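Local atomic coordinates of serine protease (Arthrobacter nicotinovorans, PDB entry 3WY8), a protein that is the protease part of a longer, probably secreted protein, a trypsin-like serine protease with keratinolytic activity that probably cleaves peptide bonds. Residues G27-A32 with Q104-V109; I57-P60 with A66-Y69; F95-T100 with N214-S219. All blocks are in the same frame, centred on the assembly; numbering follows the deposited sequence.

Contact 1 of 3, residues G27-A32 with Q104-V109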
loop_
_atom_site.group_PDB
_atom_site.type_symbol
_atom_site.label_atom_id
_atom_site.label_comp_id
_atom_site.label_asym_id
_atom_site.label_seq_id
_atom_site.Cartn_x
_atom_site.Cartn_y
_atom_site.Cartn_z
ATOM N N GLY A 27 -2.186 -3.768 -0.559
ATOM C CA GLY A 27 -0.867 -3.821 0.052
ATOM C C GLY A 27 0.094 -4.700 -0.716
ATOM O O GLY A 27 -0.257 -5.277 -1.751
ATOM N N ASN A 28 1.314 -4.806 -0.197
ATOM C CA ASN A 28 2.371 -5.519 -0.898
ATOM C C ASN A 28 3.349 -6.162 0.067
ATOM O O ASN A 28 3.774 -5.530 1.039
ATOM C CB ASN A 28 3.115 -4.543 -1.815
ATOM C CG ASN A 28 4.043 -5.238 -2.781
ATOM O OD1 ASN A 28 3.665 -6.210 -3.438
ATOM N ND2 ASN A 28 5.260 -4.728 -2.892
ATOM N N SER A 29 3.700 -7.421 -0.201
ATOM C CA SER A 29 4.751 -8.099 0.547
ATOM C C SER A 29 6.099 -7.473 0.181
ATOM O O SER A 29 6.498 -7.477 -0.987
ATOM C CB SER A 29 4.747 -9.601 0.250
ATOM O OG SER A 29 5.825 -10.255 0.911
ATOM N N VAL A 30 6.781 -6.912 1.178
ATOM C CA VAL A 30 8.072 -6.249 0.944
ATOM C C VAL A 30 9.197 -6.981 1.659
ATOM O O VAL A 30 8.993 -7.561 2.727
ATOM C CB VAL A 30 8.065 -4.744 1.332
ATOM C CG1 VAL A 30 7.162 -3.954 0.385
ATOM C CG2 VAL A 30 7.643 -4.528 2.790
ATOM N N THR A 31 10.380 -6.960 1.053
ATOM C CA THR A 31 11.522 -7.679 1.605
ATOM C C THR A 31 11.836 -7.144 2.998
ATOM O O THR A 31 11.816 -5.940 3.225
ATOM C CB THR A 31 12.749 -7.576 0.688
ATOM O OG1 THR A 31 12.381 -7.977 -0.641
ATOM C CG2 THR A 31 13.867 -8.474 1.185
ATOM N N ALA A 32 12.096 -8.060 3.926
ATOM C CA ALA A 32 12.306 -7.719 5.327
ATOM C C ALA A 32 12.889 -8.924 6.041
ATOM O O ALA A 32 12.524 -10.060 5.733
ATOM C CB ALA A 32 10.986 -7.321 5.976
ATOM N N GLN A 104 4.208 -21.069 8.289
ATOM C CA GLN A 104 4.986 -20.461 7.212
ATOM C C GLN A 104 5.003 -18.939 7.296
ATOM O O GLN A 104 4.012 -18.326 7.685
ATOM C CB GLN A 104 4.422 -20.870 5.852
ATOM C CG GLN A 104 4.629 -22.329 5.469
ATOM C CD GLN A 104 4.138 -22.622 4.065
ATOM O OE1 GLN A 104 2.932 -22.688 3.813
ATOM N NE2 GLN A 104 5.073 -22.799 3.138
ATOM N N LYS A 105 6.132 -18.340 6.917
ATOM C CA LYS A 105 6.261 -16.882 6.827
ATOM C C LYS A 105 5.801 -16.385 5.453
ATOM O O LYS A 105 6.045 -17.036 4.437
ATOM C CB LYS A 105 7.709 -16.450 7.103
ATOM C CG LYS A 105 8.113 -16.559 8.585
ATOM C CD LYS A 105 9.627 -16.550 8.782
ATOM C CE LYS A 105 10.209 -17.960 8.739
ATOM N NZ LYS A 105 11.664 -17.991 9.081
ATOM N N LEU A 106 5.135 -15.232 5.429
ATOM C CA LEU A 106 4.508 -14.716 4.206
ATOM C C LEU A 106 5.426 -14.703 2.980
ATOM O O LEU A 106 5.046 -15.188 1.909
ATOM C CB LEU A 106 3.909 -13.324 4.451
ATOM C CG LEU A 106 3.254 -12.609 3.262
ATOM C CD1 LEU A 106 2.002 -13.333 2.778
ATOM C CD2 LEU A 106 2.920 -11.191 3.638
ATOM N N ALA A 107 6.627 -14.149 3.143
ATOM C CA ALA A 107 7.566 -13.999 2.031
ATOM C C ALA A 107 8.079 -15.337 1.503
ATOM O O ALA A 107 8.471 -15.439 0.339
ATOM C CB ALA A 107 8.725 -13.090 2.429
ATOM N N ASP A 108 8.067 -16.362 2.355
ATOM C CA ASP A 108 8.440 -17.709 1.932
ATOM C C ASP A 108 7.379 -18.330 1.027
ATOM O O ASP A 108 7.691 -19.197 0.205
ATOM C CB ASP A 108 8.710 -18.610 3.138
ATOM C CG ASP A 108 10.080 -18.363 3.766
ATOM O OD1 ASP A 108 11.018 -17.948 3.047
ATOM O OD2 ASP A 108 10.220 -18.597 4.984
ATOM N N VAL A 109 6.137 -17.870 1.175
ATOM C CA VAL A 109 5.013 -18.369 0.381
ATOM C C VAL A 109 4.808 -17.553 -0.899
ATOM O O VAL A 109 4.621 -18.127 -1.975
ATOM C CB VAL A 109 3.702 -18.422 1.213
ATOM C CG1 VAL A 109 2.542 -19.019 0.396
ATOM C CG2 VAL A 109 3.914 -19.221 2.489
#
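Ser29, near the end of strand 21-29, faces the start of the helix at Leu106 and Ala107, and these three residues make the whole contact. The touches are few, all of van der Waals kind, and the nearest is that of the Leu106 methyl CD2, 4.1 Å from Ser29 OG. The same methyl is 4.2 Å from Ser29 CB, so one branch of the leucine meets the serine side chain alongside. Ala107 comes next: its CA and its CB are each 4.3 Å from Ser29 OG. The backbones approach to 6.7 Å between Ser29 CA and Ala107 CA, a spacing that small side chains on both sides allow.

No hydrogen bond joins the two segments, and the polar end of Ser29 is used just beyond them. With OG anti to the backbone N (chi1 176°), the hydroxyl projects toward the helix and hydrogen-bonds to the carbonyl oxygen of Gly111, directly after helix 106-110. Serine suits the place because it is short enough to sit beside Ala107 and still offers a hydroxyl to that carbonyl.

Leucine suits its position as an apolar residue on the buried side of the helix: Leu106 also packs on Val38 of strand 37-40 and Trp72 of strand 72-78. On the polar flank, Asp108 OD1 forms a salt bridge with Lys35. Lys105 occupies the N-cap position. The short helix thus packs against strand 21-29 of the six-stranded antiparallel barrel, one of the two beta domains characteristic of the trypsin-like fold.

Contact 2 of 3, residues I57-P60 with A66-Y69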
loop_
_atom_site.group_PDB
_atom_site.type_symbol
_atom_site.label_atom_id
_atom_site.label_comp_id
_atom_site.label_asym_id
_atom_site.label_seq_id
_atom_site.Cartn_x
_atom_site.Cartn_y
_atom_site.Cartn_z
ATOM N N ILE A 57 -6.310 -8.028 7.736
ATOM C CA ILE A 57 -6.136 -9.269 6.983
ATOM C C ILE A 57 -5.575 -8.968 5.599
ATOM O O ILE A 57 -6.108 -8.133 4.878
ATOM C CB ILE A 57 -7.478 -10.047 6.839
ATOM C CG1 ILE A 57 -8.164 -10.241 8.200
ATOM C CG2 ILE A 57 -7.275 -11.382 6.088
ATOM C CD1 ILE A 57 -7.342 -11.019 9.244
ATOM N N PHE A 58 -4.490 -9.649 5.246
ATOM C CA PHE A 58 -3.853 -9.496 3.943
ATOM C C PHE A 58 -4.102 -10.747 3.117
ATOM O O PHE A 58 -3.830 -11.865 3.570
ATOM C CB PHE A 58 -2.351 -9.238 4.133
ATOM C CG PHE A 58 -1.587 -9.004 2.852
ATOM C CD1 PHE A 58 -1.823 -7.872 2.068
ATOM C CD2 PHE A 58 -0.595 -9.897 2.459
ATOM C CE1 PHE A 58 -1.094 -7.647 0.894
ATOM C CE2 PHE A 58 0.139 -9.682 1.290
ATOM C CZ PHE A 58 -0.113 -8.555 0.504
ATOM N N VAL A 59 -4.653 -10.563 1.917
ATOM C CA VAL A 59 -4.928 -11.688 1.029
ATOM C C VAL A 59 -4.115 -11.558 -0.264
ATOM O O VAL A 59 -4.540 -10.885 -1.201
ATOM C CB VAL A 59 -6.441 -11.828 0.706
ATOM C CG1 VAL A 59 -6.706 -13.154 0.026
ATOM C CG2 VAL A 59 -7.293 -11.711 1.974
ATOM N N PRO A 60 -2.929 -12.201 -0.312
ATOM C CA PRO A 60 -2.084 -12.145 -1.506
ATOM C C PRO A 60 -2.793 -12.766 -2.699
ATOM O O PRO A 60 -3.463 -13.791 -2.549
ATOM C CB PRO A 60 -0.864 -12.999 -1.135
ATOM C CG PRO A 60 -0.929 -13.217 0.317
ATOM C CD PRO A 60 -2.348 -13.043 0.747
ATOM N N ALA A 66 -11.297 -15.476 -3.922
ATOM C CA ALA A 66 -10.332 -16.557 -3.739
ATOM C C ALA A 66 -9.092 -16.073 -3.004
ATOM O O ALA A 66 -8.596 -14.964 -3.256
ATOM C CB ALA A 66 -9.947 -17.174 -5.066
ATOM N N ALA A 67 -8.610 -16.915 -2.094
ATOM C CA ALA A 67 -7.366 -16.680 -1.367
ATOM C C ALA A 67 -6.380 -17.825 -1.646
ATOM O O ALA A 67 -6.207 -18.716 -0.806
ATOM C CB ALA A 67 -7.646 -16.554 0.133
ATOM N N PRO A 68 -5.715 -17.802 -2.818
ATOM C CA PRO A 68 -4.899 -18.956 -3.239
ATOM C C PRO A 68 -3.719 -19.264 -2.315
ATOM O O PRO A 68 -3.246 -20.408 -2.283
ATOM C CB PRO A 68 -4.401 -18.557 -4.631
ATOM C CG PRO A 68 -4.500 -17.071 -4.669
ATOM C CD PRO A 68 -5.653 -16.697 -3.795
ATOM N N TYR A 69 -3.261 -18.258 -1.570
ATOM C CA TYR A 69 -2.158 -18.424 -0.621
ATOM C C TYR A 69 -2.602 -18.161 0.822
ATOM O O TYR A 69 -1.781 -17.892 1.699
ATOM C CB TYR A 69 -0.965 -17.544 -1.028
ATOM C CG TYR A 69 -0.550 -17.749 -2.470
ATOM C CD1 TYR A 69 0.244 -18.836 -2.840
ATOM C CD2 TYR A 69 -0.974 -16.875 -3.468
ATOM C CE1 TYR A 69 0.615 -19.037 -4.163
ATOM C CE2 TYR A 69 -0.610 -17.067 -4.793
ATOM C CZ TYR A 69 0.185 -18.151 -5.133
ATOM O OH TYR A 69 0.550 -18.343 -6.444
HETATM O O HOH W 1 -4.274 -15.669 -0.830
#
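Val59 touches Ala67 through CG1, which is placed anti to its own backbone N (chi1 -168°) and lies 3.5 Å from Ala67 CB. The same methyl is 3.8 Å from Ala67 CA, so it lies against CB and CA of the alanine, and the short alanine lets the chain come close to the strand. Val59 also packs on Phe15 of the neighbouring strand 11-18.

Pro60, the last residue of the strand, has no N-H to offer a sheet partner and meets the loop through its carbonyl oxygen. Pro60 O lies 3.8 Å from Pro68 CD and 4.1 Å from Tyr69 CD2, near the plane of the tyrosine ring and at its edge. The polar link is indirect: a water donates to Pro60 O at 2.7 Å and accepts from Tyr69 N at 2.9 Å, serving two backbone groups that do not bond to each other. The proline ring packs on Leu106 and Val110 of helix 106-110, and Tyr69 also touches Val110.

Proline at 60 and 68 restricts the backbone where the chain leaves the strand and comes back. The loop between strands 55-60 and 72-78, neighbours in the antiparallel barrel of a trypsin-like protease, is closed at its base by a water bridge and a few apolar touches.

Contact 3 of 3, residues F95-T100 with N214-S219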
loop_
_atom_site.group_PDB
_atom_site.type_symbol
_atom_site.label_atom_id
_atom_site.label_comp_id
_atom_site.label_asym_id
_atom_site.label_seq_id
_atom_site.Cartn_x
_atom_site.Cartn_y
_atom_site.Cartn_z
ATOM N N PHE A 95 3.549 -0.063 7.722
ATOM C CA PHE A 95 3.949 -1.429 7.470
ATOM C C PHE A 95 3.318 -2.340 8.498
ATOM O O PHE A 95 3.354 -2.073 9.698
ATOM C CB PHE A 95 5.476 -1.563 7.475
ATOM C CG PHE A 95 6.146 -0.686 6.462
ATOM C CD1 PHE A 95 6.395 -1.151 5.176
ATOM C CD2 PHE A 95 6.486 0.628 6.780
ATOM C CE1 PHE A 95 6.997 -0.330 4.222
ATOM C CE2 PHE A 95 7.081 1.463 5.833
ATOM C CZ PHE A 95 7.341 0.981 4.553
ATOM N N ALA A 96 2.700 -3.402 8.004
ATOM C CA ALA A 96 2.109 -4.397 8.870
ATOM C C ALA A 96 3.045 -5.595 8.926
ATOM O O ALA A 96 3.672 -5.946 7.925
ATOM C CB ALA A 96 0.749 -4.789 8.339
ATOM N N VAL A 97 3.148 -6.215 10.100
ATOM C CA VAL A 97 3.926 -7.442 10.256
ATOM C C VAL A 97 2.963 -8.589 10.532
ATOM O O VAL A 97 2.176 -8.537 11.477
ATOM C CB VAL A 97 4.991 -7.322 11.367
ATOM C CG1 VAL A 97 5.757 -8.635 11.525
ATOM C CG2 VAL A 97 5.951 -6.197 11.037
ATOM N N MET A 98 3.023 -9.610 9.682
ATOM C CA MET A 98 2.012 -10.664 9.669
ATOM C C MET A 98 2.408 -11.843 10.542
ATOM O O MET A 98 3.589 -12.184 10.638
ATOM C CB MET A 98 1.761 -11.142 8.232
ATOM C CG MET A 98 1.459 -10.034 7.221
ATOM S SD MET A 98 -0.006 -9.041 7.620
ATOM C CE MET A 98 0.664 -7.698 8.520
ATOM N N ASN A 99 1.415 -12.452 11.185
ATOM C CA ASN A 99 1.587 -13.749 11.832
ATOM C C ASN A 99 1.971 -14.799 10.798
ATOM O O ASN A 99 1.701 -14.637 9.607
ATOM C CB ASN A 99 0.277 -14.192 12.494
ATOM C CG ASN A 99 -0.027 -13.437 13.768
ATOM O OD1 ASN A 99 0.768 -13.429 14.708
ATOM N ND2 ASN A 99 -1.199 -12.818 13.819
ATOM N N THR A 100 2.600 -15.881 11.253
ATOM C CA THR A 100 2.787 -17.045 10.402
ATOM C C THR A 100 1.430 -17.685 10.109
ATOM O O THR A 100 0.499 -17.587 10.915
ATOM C CB THR A 100 3.733 -18.091 11.036
ATOM O OG1 THR A 100 3.318 -18.365 12.381
ATOM C CG2 THR A 100 5.168 -17.581 11.038
ATOM N N ASN A 214 12.245 0.255 8.799
ATOM C CA ASN A 214 13.355 -0.385 9.508
ATOM C C ASN A 214 12.914 -1.091 10.786
ATOM O O ASN A 214 13.301 -2.239 11.027
ATOM C CB ASN A 214 14.459 0.631 9.824
ATOM C CG ASN A 214 15.265 1.035 8.595
ATOM O OD1 ASN A 214 15.319 0.315 7.596
ATOM N ND2 ASN A 214 15.907 2.194 8.675
ATOM N N THR A 215 12.092 -0.417 11.587
ATOM C CA THR A 215 11.567 -1.027 12.816
ATOM C C THR A 215 10.588 -2.176 12.522
ATOM O O THR A 215 10.666 -3.239 13.142
ATOM C CB THR A 215 10.993 0.024 13.823
ATOM O OG1 THR A 215 10.652 -0.623 15.056
ATOM C CG2 THR A 215 9.762 0.748 13.275
ATOM N N ALA A 216 9.697 -1.973 11.555
ATOM C CA ALA A 216 8.735 -3.007 11.176
ATOM C C ALA A 216 9.436 -4.264 10.666
ATOM O O ALA A 216 9.099 -5.373 11.072
ATOM C CB ALA A 216 7.765 -2.476 10.127
ATOM N N ALA A 217 10.428 -4.076 9.796
ATOM C CA ALA A 217 11.105 -5.182 9.111
ATOM C C ALA A 217 11.862 -6.118 10.054
ATOM O O ALA A 217 12.066 -7.294 9.743
ATOM C CB ALA A 217 12.044 -4.639 8.040
ATOM N N ALA A 218 12.283 -5.584 11.198
ATOM C CA ALA A 218 13.001 -6.367 12.205
ATOM C C ALA A 218 12.056 -7.046 13.199
ATOM O O ALA A 218 12.451 -7.991 13.890
ATOM C CB ALA A 218 13.998 -5.477 12.943
ATOM N N SER A 219 10.810 -6.573 13.247
ATOM C CA SER A 219 9.851 -6.933 14.304
ATOM C C SER A 219 9.094 -8.243 14.081
ATOM O O SER A 219 9.191 -8.875 13.037
ATOM C CB SER A 219 8.854 -5.795 14.511
ATOM O OG SER A 219 9.510 -4.631 14.978
ATOM O OXT SER A 219 8.349 -8.693 14.959
#
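Phe95 and Val97 both turn their side chains to the C-terminal helix. In Phe95, CG stands anti to the carbonyl carbon, carrying the ring past Ala216 toward Tyr213, with which it makes an edge-to-face pair. CG2 of Val97 takes the same position, while CG1 goes anti to the backbone N (chi1 179°); the two methyls then reach separate points on residues 216-219. The packing of strand 94-98 on the C-terminal helix is that of the trypsin-like fold, in which this helix lies against the N-terminal beta-barrel.

Ala216 CB lies 3.6 Å from Phe95 CB and 4.2 Å from Val97 CG2, and alanine suits the place because it lets the backbones approach to 6.3 Å between Phe95 CA and Ala216 CA. Val97 CG2 comes closer still to Ala216 O, 3.3 Å away, the carbonyl that also accepts Ser219 N. Valine and phenylalanine supply the apolar surface; both also pack on Thr37 of strand 37-40.

Val97 CG1 lies 3.8 Å from Ser219 O, one oxygen of the C-terminal carboxylate, which accepts a hydrogen bond from Asn34 ND2. The C-terminal residue is tied back to the preceding turn: Ser219 OG donates to Thr215 O at 2.6 Å, coming from above the carbonyl plane, 36° out of it, with a C=O...O angle of 143°.

In the fold
From the N terminus, residues 27-32 open contact 1, which closes at residues 104-109, 72 residues on between the nearer ends. Contact 2 is nested within that loop, joining strand 55-60 to the chain just before strand 72-78. Contact 3 starts on strand 94-98, inside the same loop, and closes at the C terminus, so contacts 1 and 3 cross while 2 and 3 follow in series. All three reach the six-stranded barrel. Contacts 1 and 2 meet where Gly27 packs on the Phe58 ring, and contacts 1 and 3 where Leu106 CD2 packs on Met98. Ala32 and Ala217 meet through their CB atoms, joining contact 1 to the C-terminal helix.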